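Long-range contact in major capsid protein (Human herpesvirus 1, PDB 1NO7), which forms the main structural subunit of the herpesvirus capsid shell, this fragment being its protease-resistant upper domain: residues 34-42 and 59-70. Numbering follows the deposited sequence.
Sequences ANPYGAYVA and WGQRLAHGRVRW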
# COMPACT_ATOMS: atom_id res chain seq x y z
N ALA A 34 5.74 -9.26 -30.71
CA ALA A 34 5.73 -8.20 -29.66
C ALA A 34 5.59 -8.80 -28.26
O ALA A 34 5.27 -9.98 -28.12
CB ALA A 34 4.59 -7.23 -29.92
N ASN A 35 5.83 -7.99 -27.23
CA ASN A 35 5.72 -8.45 -25.85
C ASN A 35 4.53 -7.80 -25.15
O ASN A 35 4.61 -6.65 -24.71
CB ASN A 35 7.00 -8.14 -25.09
CG ASN A 35 7.03 -8.80 -23.74
OD1 ASN A 35 8.04 -8.77 -23.04
ND2 ASN A 35 5.90 -9.40 -23.35
N PRO A 36 3.43 -8.56 -25.01
CA PRO A 36 2.16 -8.15 -24.39
C PRO A 36 2.15 -7.93 -22.89
O PRO A 36 1.07 -7.68 -22.33
CB PRO A 36 1.22 -9.29 -24.78
CG PRO A 36 2.11 -10.46 -24.61
CD PRO A 36 3.42 -10.01 -25.28
N TYR A 37 3.31 -8.01 -22.24
CA TYR A 37 3.32 -7.84 -20.80
C TYR A 37 2.45 -6.68 -20.32
O TYR A 37 1.38 -6.90 -19.75
CB TYR A 37 4.74 -7.67 -20.26
CG TYR A 37 4.81 -7.63 -18.73
CD1 TYR A 37 6.02 -7.38 -18.07
CD2 TYR A 37 3.66 -7.79 -17.95
CE1 TYR A 37 6.08 -7.28 -16.68
CE2 TYR A 37 3.70 -7.69 -16.55
CZ TYR A 37 4.92 -7.44 -15.92
OH TYR A 37 4.95 -7.29 -14.55
N GLY A 38 2.88 -5.45 -20.55
CA GLY A 38 2.06 -4.34 -20.09
C GLY A 38 0.66 -4.30 -20.69
O GLY A 38 -0.23 -3.63 -20.16
N ALA A 39 0.45 -5.04 -21.77
CA ALA A 39 -0.84 -5.02 -22.46
C ALA A 39 -1.92 -5.92 -21.89
O ALA A 39 -3.09 -5.53 -21.86
CB ALA A 39 -0.64 -5.34 -23.93
N TYR A 40 -1.54 -7.12 -21.43
CA TYR A 40 -2.50 -8.08 -20.89
C TYR A 40 -2.91 -7.89 -19.43
O TYR A 40 -2.16 -7.34 -18.62
CB TYR A 40 -1.97 -9.49 -21.06
CG TYR A 40 -3.04 -10.55 -20.97
CD1 TYR A 40 -4.19 -10.47 -21.76
CD2 TYR A 40 -2.88 -11.67 -20.16
CE1 TYR A 40 -5.14 -11.49 -21.76
CE2 TYR A 40 -3.82 -12.70 -20.16
CZ TYR A 40 -4.95 -12.60 -20.96
OH TYR A 40 -5.87 -13.63 -21.00
N VAL A 41 -4.11 -8.36 -19.10
CA VAL A 41 -4.63 -8.27 -17.73
C VAL A 41 -5.39 -9.54 -17.38
O VAL A 41 -6.49 -9.79 -17.89
CB VAL A 41 -5.56 -7.03 -17.55
CG1 VAL A 41 -6.47 -7.23 -16.32
CG2 VAL A 41 -4.72 -5.76 -17.37
N ALA A 42 -4.79 -10.34 -16.49
CA ALA A 42 -5.38 -11.60 -16.04
C ALA A 42 -6.44 -11.43 -14.95
O ALA A 42 -6.67 -10.32 -14.45
CB ALA A 42 -4.27 -12.54 -15.54
N TRP A 59 5.06 -16.62 -17.66
CA TRP A 59 5.55 -15.47 -18.40
C TRP A 59 7.05 -15.37 -18.31
O TRP A 59 7.63 -14.33 -18.60
CB TRP A 59 4.94 -14.18 -17.84
CG TRP A 59 3.44 -14.11 -17.95
CD1 TRP A 59 2.53 -14.93 -17.34
CD2 TRP A 59 2.68 -13.17 -18.72
NE1 TRP A 59 1.24 -14.55 -17.66
CE2 TRP A 59 1.31 -13.48 -18.51
CE3 TRP A 59 3.02 -12.11 -19.56
CZ2 TRP A 59 0.28 -12.75 -19.12
CZ3 TRP A 59 2.00 -11.38 -20.17
CH2 TRP A 59 0.64 -11.70 -19.94
N GLY A 60 7.69 -16.46 -17.91
CA GLY A 60 9.14 -16.44 -17.80
C GLY A 60 9.75 -16.24 -19.18
O GLY A 60 10.74 -15.53 -19.35
N GLN A 61 9.12 -16.88 -20.16
CA GLN A 61 9.58 -16.79 -21.54
C GLN A 61 9.14 -15.45 -22.10
O GLN A 61 9.98 -14.61 -22.44
CB GLN A 61 8.99 -17.92 -22.36
CG GLN A 61 9.25 -19.29 -21.77
CD GLN A 61 8.58 -20.40 -22.55
OE1 GLN A 61 8.88 -20.61 -23.72
NE2 GLN A 61 7.66 -21.11 -21.90
N ARG A 62 7.83 -15.27 -22.19
CA ARG A 62 7.25 -14.04 -22.71
C ARG A 62 8.07 -12.80 -22.31
O ARG A 62 8.22 -11.87 -23.11
CB ARG A 62 5.82 -13.88 -22.21
CG ARG A 62 4.88 -14.97 -22.66
CD ARG A 62 3.57 -14.85 -21.90
NE ARG A 62 2.52 -15.74 -22.39
CZ ARG A 62 1.87 -15.58 -23.54
NH1 ARG A 62 2.15 -14.55 -24.34
NH2 ARG A 62 0.92 -16.44 -23.88
N LEU A 63 8.59 -12.81 -21.08
CA LEU A 63 9.38 -11.69 -20.56
C LEU A 63 10.82 -11.62 -21.05
O LEU A 63 11.23 -10.64 -21.65
CB LEU A 63 9.37 -11.71 -19.03
CG LEU A 63 8.03 -11.56 -18.31
CD1 LEU A 63 8.21 -11.89 -16.83
CD2 LEU A 63 7.48 -10.15 -18.48
N ALA A 64 11.61 -12.65 -20.76
CA ALA A 64 13.01 -12.68 -21.17
C ALA A 64 13.18 -12.59 -22.68
O ALA A 64 14.22 -12.12 -23.17
CB ALA A 64 13.67 -13.94 -20.64
N HIS A 65 12.17 -13.02 -23.42
CA HIS A 65 12.21 -12.99 -24.88
C HIS A 65 12.03 -11.58 -25.42
O HIS A 65 12.98 -10.81 -25.48
CB HIS A 65 11.14 -13.92 -25.46
CG HIS A 65 11.18 -14.02 -26.95
ND1 HIS A 65 10.88 -12.97 -27.78
CD2 HIS A 65 11.49 -15.06 -27.76
CE1 HIS A 65 11.01 -13.34 -29.04
NE2 HIS A 65 11.38 -14.61 -29.06
N GLY A 66 10.80 -11.25 -25.81
CA GLY A 66 10.52 -9.93 -26.34
C GLY A 66 11.02 -8.81 -25.45
O GLY A 66 11.52 -9.06 -24.36
N ARG A 67 10.90 -7.57 -25.92
CA ARG A 67 11.32 -6.43 -25.13
C ARG A 67 10.11 -5.62 -24.68
O ARG A 67 9.06 -5.68 -25.33
CB ARG A 67 12.27 -5.53 -25.92
CG ARG A 67 12.79 -4.37 -25.10
CD ARG A 67 13.25 -4.90 -23.76
NE ARG A 67 13.50 -3.85 -22.78
CZ ARG A 67 13.77 -4.08 -21.50
NH1 ARG A 67 13.83 -5.33 -21.05
NH2 ARG A 67 14.00 -3.07 -20.67
N VAL A 68 10.24 -4.89 -23.58
CA VAL A 68 9.13 -4.08 -23.08
C VAL A 68 9.31 -2.61 -23.41
O VAL A 68 10.38 -2.03 -23.19
CB VAL A 68 8.95 -4.24 -21.55
CG1 VAL A 68 8.44 -5.63 -21.24
CG2 VAL A 68 10.27 -3.99 -20.84
N ARG A 69 8.24 -2.02 -23.92
CA ARG A 69 8.24 -0.62 -24.33
C ARG A 69 8.16 0.36 -23.15
O ARG A 69 9.14 1.06 -22.85
CB ARG A 69 7.06 -0.38 -25.28
CG ARG A 69 7.25 0.75 -26.29
CD ARG A 69 5.91 1.09 -26.94
NE ARG A 69 5.16 -0.12 -27.29
CZ ARG A 69 3.87 -0.14 -27.62
NH1 ARG A 69 3.18 0.99 -27.67
NH2 ARG A 69 3.27 -1.29 -27.90
N TRP A 70 6.99 0.41 -22.49
CA TRP A 70 6.75 1.34 -21.38
C TRP A 70 7.91 1.45 -20.39
O TRP A 70 8.21 2.53 -19.88
CB TRP A 70 5.44 1.01 -20.64
CG TRP A 70 5.46 -0.25 -19.82
CD1 TRP A 70 5.50 -0.34 -18.44
CD2 TRP A 70 5.42 -1.58 -20.30
NE1 TRP A 70 5.49 -1.66 -18.05
CE2 TRP A 70 5.45 -2.44 -19.18
CE3 TRP A 70 5.38 -2.15 -21.59
CZ2 TRP A 70 5.43 -3.83 -19.30
CZ3 TRP A 70 5.36 -3.53 -21.71
CH2 TRP A 70 5.38 -4.36 -20.57
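Y37 has CG anti to its own nitrogen (chi1 -174°), and W70 has CG between its nitrogen and carbonyl carbon (chi1 71°). These torsions bring the two rings together as an offset edge-to-face pair. The edge of W70 is turned toward the face of Y37, with centroids 5.5 Å apart and planes at 79°. One face of the W70 six-membered ring receives G38 in a CH-pi contact, CA lying 3.6 Å from the centroid. CB of V68 packs on the opposite face, near the rim. L63, on the short helix 60-64, lies beside Y37, but their exact spacing is doubtful.

The contact joins the first modelled residues of the VP5 upper domain to the helix and loop that follow helix 48-56. Within 34-42 the chain makes one turn from P36 to Y40, where P36 O accepts a hydrogen bond from Y40 N at 2.8 Å. Y40 then meets W59 rim to rim, its CD2 3.5 Å from W59 CZ2. CZ3 of W59 also reaches Y37 CA at 3.8 Å, and CD of R62 rests on one W59 face. N35 sits by G66, its CB packed on the backbone of R67. The single hydroxyl hydrogen of Y37 goes to P538 O or is shared with V540 O.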